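N-hydroxyarylamine O-acetyltransferase (PDB 4DMO) probably transfers acetyl groups to arylamines and N-hydroxyarylamines, working with an unusual Cys-His-Glu catalytic triad. Local coordinates at residues A[22-27]-A[113-118]; A[81-84]-A[88-91]. All coordinates share one frame; numbering follows the deposited sequence.

Contact 1. Residues A[22-27]-A[113-118]; sequences VSFEDL and TVLTHH
L115 and H117, near the end of strand 103-117, meet F24 and L27 at the turn that leads into helix 27-37. L115 comes first along the strand. L115 CD2 and L27 CD1 meet tip to tip; the modelled 3.3 Å is short for two methyls and is doubtful in detail. The same CD2 lies at the edge of the F24 ring, 4.1 Å from F24 CD1. Two residues on, H117 meets F24. The two rings form an offset stack, with centroids 4.5 Å apart and planes at 8°. The slip sets F24 CB over the centre of the imidazole, a CH-pi contact of 3.6 Å from F24 CB to the centroid of the H117 ring. Both side chains place CG anti to the backbone N (chi1 180° for each), which carries the rings out between the two backbones. H118 covers the other imidazole face with its own ring. In the turn, S23 N donates to D26 OD2 at 2.9 Å, nearly straight at 172°, and K19 forms a salt bridge with D26. Y122 also meets the F24 ring. The contacts across are apolar and aromatic, with no salt bridge between the two segments; packing and ring overlap probably account for most of the hold.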
# COMPACT_ATOMS: atom_id res chain seq x y z
N VAL A 22 21.52 0.63 3.01
CA VAL A 22 20.30 -0.10 3.40
C VAL A 22 20.40 -1.58 2.99
O VAL A 22 20.64 -1.90 1.83
CB VAL A 22 19.03 0.54 2.73
CG1 VAL A 22 17.73 -0.07 3.28
CG2 VAL A 22 19.02 2.04 2.94
N SER A 23 20.19 -2.48 3.93
CA SER A 23 20.33 -3.89 3.62
C SER A 23 18.97 -4.54 3.44
O SER A 23 17.94 -3.95 3.78
CB SER A 23 21.08 -4.63 4.75
OG SER A 23 20.27 -4.78 5.91
N PHE A 24 18.99 -5.77 2.95
CA PHE A 24 17.76 -6.53 2.77
C PHE A 24 17.07 -6.77 4.09
O PHE A 24 15.84 -6.65 4.22
CB PHE A 24 18.06 -7.87 2.11
CG PHE A 24 16.84 -8.70 1.90
CD1 PHE A 24 16.05 -8.50 0.79
CD2 PHE A 24 16.45 -9.65 2.82
CE1 PHE A 24 14.91 -9.25 0.58
CE2 PHE A 24 15.30 -10.40 2.60
CZ PHE A 24 14.54 -10.18 1.47
N GLU A 25 17.87 -7.14 5.09
CA GLU A 25 17.34 -7.49 6.39
C GLU A 25 16.63 -6.31 7.05
O GLU A 25 15.83 -6.50 7.97
CB GLU A 25 18.50 -8.03 7.25
CG GLU A 25 18.09 -8.57 8.60
CD GLU A 25 18.80 -9.86 8.96
OE1 GLU A 25 18.42 -10.91 8.38
OE2 GLU A 25 19.72 -9.85 9.81
N ASP A 26 16.93 -5.10 6.55
CA ASP A 26 16.32 -3.83 6.98
C ASP A 26 14.90 -3.61 6.42
O ASP A 26 14.12 -2.82 6.95
CB ASP A 26 17.16 -2.63 6.52
CG ASP A 26 18.51 -2.52 7.22
OD1 ASP A 26 18.67 -3.01 8.36
OD2 ASP A 26 19.40 -1.87 6.63
N LEU A 27 14.58 -4.26 5.31
CA LEU A 27 13.36 -3.96 4.56
C LEU A 27 12.10 -4.18 5.38
O LEU A 27 11.19 -3.33 5.40
CB LEU A 27 13.33 -4.80 3.31
CG LEU A 27 14.46 -4.44 2.36
CD1 LEU A 27 14.36 -5.27 1.12
CD2 LEU A 27 14.44 -2.96 2.02
N THR A 113 5.50 -3.71 -6.20
CA THR A 113 6.93 -3.65 -6.42
C THR A 113 7.55 -5.03 -6.29
O THR A 113 7.22 -5.77 -5.37
CB THR A 113 7.56 -2.74 -5.36
OG1 THR A 113 6.96 -1.44 -5.39
CG2 THR A 113 9.05 -2.60 -5.58
N VAL A 114 8.46 -5.40 -7.18
CA VAL A 114 9.22 -6.63 -6.98
C VAL A 114 10.71 -6.29 -6.84
O VAL A 114 11.24 -5.37 -7.49
CB VAL A 114 9.02 -7.67 -8.09
CG1 VAL A 114 7.54 -8.07 -8.18
CG2 VAL A 114 9.52 -7.12 -9.39
N LEU A 115 11.35 -7.01 -5.93
CA LEU A 115 12.73 -6.78 -5.55
C LEU A 115 13.56 -8.06 -5.76
O LEU A 115 13.14 -9.16 -5.40
CB LEU A 115 12.82 -6.34 -4.09
CG LEU A 115 14.26 -6.32 -3.56
CD1 LEU A 115 15.09 -5.30 -4.28
CD2 LEU A 115 14.32 -6.06 -2.06
N THR A 116 14.74 -7.89 -6.33
CA THR A 116 15.70 -8.95 -6.53
C THR A 116 16.82 -8.85 -5.53
O THR A 116 17.57 -7.87 -5.51
CB THR A 116 16.30 -8.86 -7.92
OG1 THR A 116 15.25 -8.98 -8.89
CG2 THR A 116 17.31 -9.94 -8.16
N HIS A 117 16.96 -9.88 -4.71
CA HIS A 117 18.07 -9.98 -3.80
C HIS A 117 18.71 -11.37 -3.89
O HIS A 117 18.01 -12.38 -3.82
CB HIS A 117 17.59 -9.75 -2.37
CG HIS A 117 18.67 -9.84 -1.35
ND1 HIS A 117 19.72 -8.94 -1.29
CD2 HIS A 117 18.86 -10.71 -0.32
CE1 HIS A 117 20.51 -9.26 -0.28
NE2 HIS A 117 20.01 -10.32 0.32
N HIS A 118 20.03 -11.42 -4.06
CA HIS A 118 20.74 -12.70 -4.12
C HIS A 118 20.06 -13.62 -5.13
O HIS A 118 19.80 -14.78 -4.84
CB HIS A 118 20.76 -13.39 -2.73
CG HIS A 118 21.64 -12.72 -1.71
ND1 HIS A 118 21.82 -13.23 -0.43
CD2 HIS A 118 22.39 -11.59 -1.78
CE1 HIS A 118 22.64 -12.43 0.24
NE2 HIS A 118 23.00 -11.44 -0.56

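Contact 2. Residues A[81-84]-A[88-91]; sequences FLKD and DVHL
A helix-to-strand connection places this contact: helix 71-84 ends, the chain turns within a few residues, and strand 88-98 runs back beside the last turn of the helix. In papain-like folds such as this family's, the helix that begins at the catalytic cysteine packs on a beta sheet, and the contact is consistent with that layout. Between 81-84 and 88-91, V89 is the strand residue whose side chain makes the contact, and its two methyls divide the work. CG1 makes van der Waals contact with the apolar side chain of L82, lying 3.7 Å from L82 CB and 4.0 Å from L82 CD1. The two side chains cross at about a right angle. CG2 packs against the backbone and CB of the next residue: V89 CG2 lies 3.8 Å from K83 N and 3.9 Å from K83 CB. The V89 torsion (chi1 -74°) sets CG1 anti to the carbonyl carbon and CG2 between the backbone N and the carbonyl carbon; this splay points one methyl at L82 and the other at K83. K83 touches with the root of its chain, and its far end leads away from the strand. L82 and V89 are buried, while K83 is exposed. Around the pair, L27 of helix 27-37 packs on L82, L115 of strand 103-117 packs on V89, and Y79, one turn back in helix 71-84, also covers V89.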
# COMPACT_ATOMS: atom_id res chain seq x y z
N PHE A 81 12.24 4.78 -3.23
CA PHE A 81 13.15 4.69 -2.10
C PHE A 81 14.10 3.52 -2.29
O PHE A 81 15.31 3.65 -2.03
CB PHE A 81 12.41 4.47 -0.81
CG PHE A 81 13.31 4.17 0.33
CD1 PHE A 81 14.02 5.17 0.94
CD2 PHE A 81 13.47 2.88 0.78
CE1 PHE A 81 14.87 4.90 2.00
CE2 PHE A 81 14.31 2.60 1.84
CZ PHE A 81 15.01 3.61 2.45
N LEU A 82 13.56 2.38 -2.71
CA LEU A 82 14.36 1.14 -2.84
C LEU A 82 15.39 1.28 -3.96
O LEU A 82 16.52 0.84 -3.82
CB LEU A 82 13.46 -0.09 -3.08
CG LEU A 82 12.61 -0.50 -1.87
CD1 LEU A 82 11.70 -1.66 -2.20
CD2 LEU A 82 13.48 -0.85 -0.68
N LYS A 83 14.99 1.93 -5.05
CA LYS A 83 15.86 2.19 -6.19
C LYS A 83 17.06 3.07 -5.81
O LYS A 83 18.20 2.73 -6.13
CB LYS A 83 15.04 2.87 -7.28
CG LYS A 83 15.54 2.74 -8.70
CD LYS A 83 14.39 3.11 -9.62
CE LYS A 83 14.81 3.54 -11.02
NZ LYS A 83 13.89 4.64 -11.54
N ASP A 84 16.80 4.21 -5.14
CA ASP A 84 17.89 5.08 -4.67
C ASP A 84 18.79 4.39 -3.65
O ASP A 84 19.96 4.74 -3.51
CB ASP A 84 17.35 6.35 -4.03
CG ASP A 84 16.79 7.30 -5.03
OD1 ASP A 84 16.89 7.01 -6.24
OD2 ASP A 84 16.23 8.33 -4.61
N ASP A 88 17.71 -3.66 -6.74
CA ASP A 88 17.22 -3.94 -8.08
C ASP A 88 15.72 -4.22 -8.05
O ASP A 88 15.28 -5.34 -7.73
CB ASP A 88 17.97 -5.13 -8.67
CG ASP A 88 17.51 -5.44 -10.09
OD1 ASP A 88 16.75 -4.61 -10.63
OD2 ASP A 88 17.95 -6.47 -10.65
N VAL A 89 14.95 -3.17 -8.35
CA VAL A 89 13.50 -3.19 -8.17
C VAL A 89 12.73 -2.89 -9.45
O VAL A 89 13.23 -2.25 -10.38
CB VAL A 89 13.08 -2.18 -7.07
CG1 VAL A 89 13.44 -2.71 -5.69
CG2 VAL A 89 13.68 -0.81 -7.30
N HIS A 90 11.49 -3.35 -9.47
CA HIS A 90 10.63 -3.16 -10.63
C HIS A 90 9.16 -3.05 -10.20
O HIS A 90 8.76 -3.63 -9.22
CB HIS A 90 10.80 -4.34 -11.60
CG HIS A 90 12.24 -4.69 -11.86
ND1 HIS A 90 12.99 -4.10 -12.86
CD2 HIS A 90 13.07 -5.58 -11.25
CE1 HIS A 90 14.22 -4.60 -12.84
NE2 HIS A 90 14.29 -5.50 -11.87
N LEU A 91 8.37 -2.31 -10.95
CA LEU A 91 6.95 -2.23 -10.72
C LEU A 91 6.28 -3.34 -11.52
O LEU A 91 6.76 -3.76 -12.58
CB LEU A 91 6.40 -0.88 -11.16
CG LEU A 91 6.75 0.34 -10.31
CD1 LEU A 91 6.10 1.57 -10.87
CD2 LEU A 91 6.29 0.10 -8.89

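In the fold
Each contact uses one of two neighbouring strands of one sheet, 103-117 in contact 1 and 88-98 in contact 2, and their centres lie 9 Å apart. The backbone joins them: V114 N to H90 O at 2.7 Å and T116 N to D88 O at 3.0 Å are probable hydrogen bonds. Contact 2 is the more buried, a plain aliphatic join of helix to sheet between residues close in sequence. Contact 1 is partly buried and brings together distant parts of the chain. Its aliphatic side continues into contact 2, while its partly exposed end relies on stacked rings.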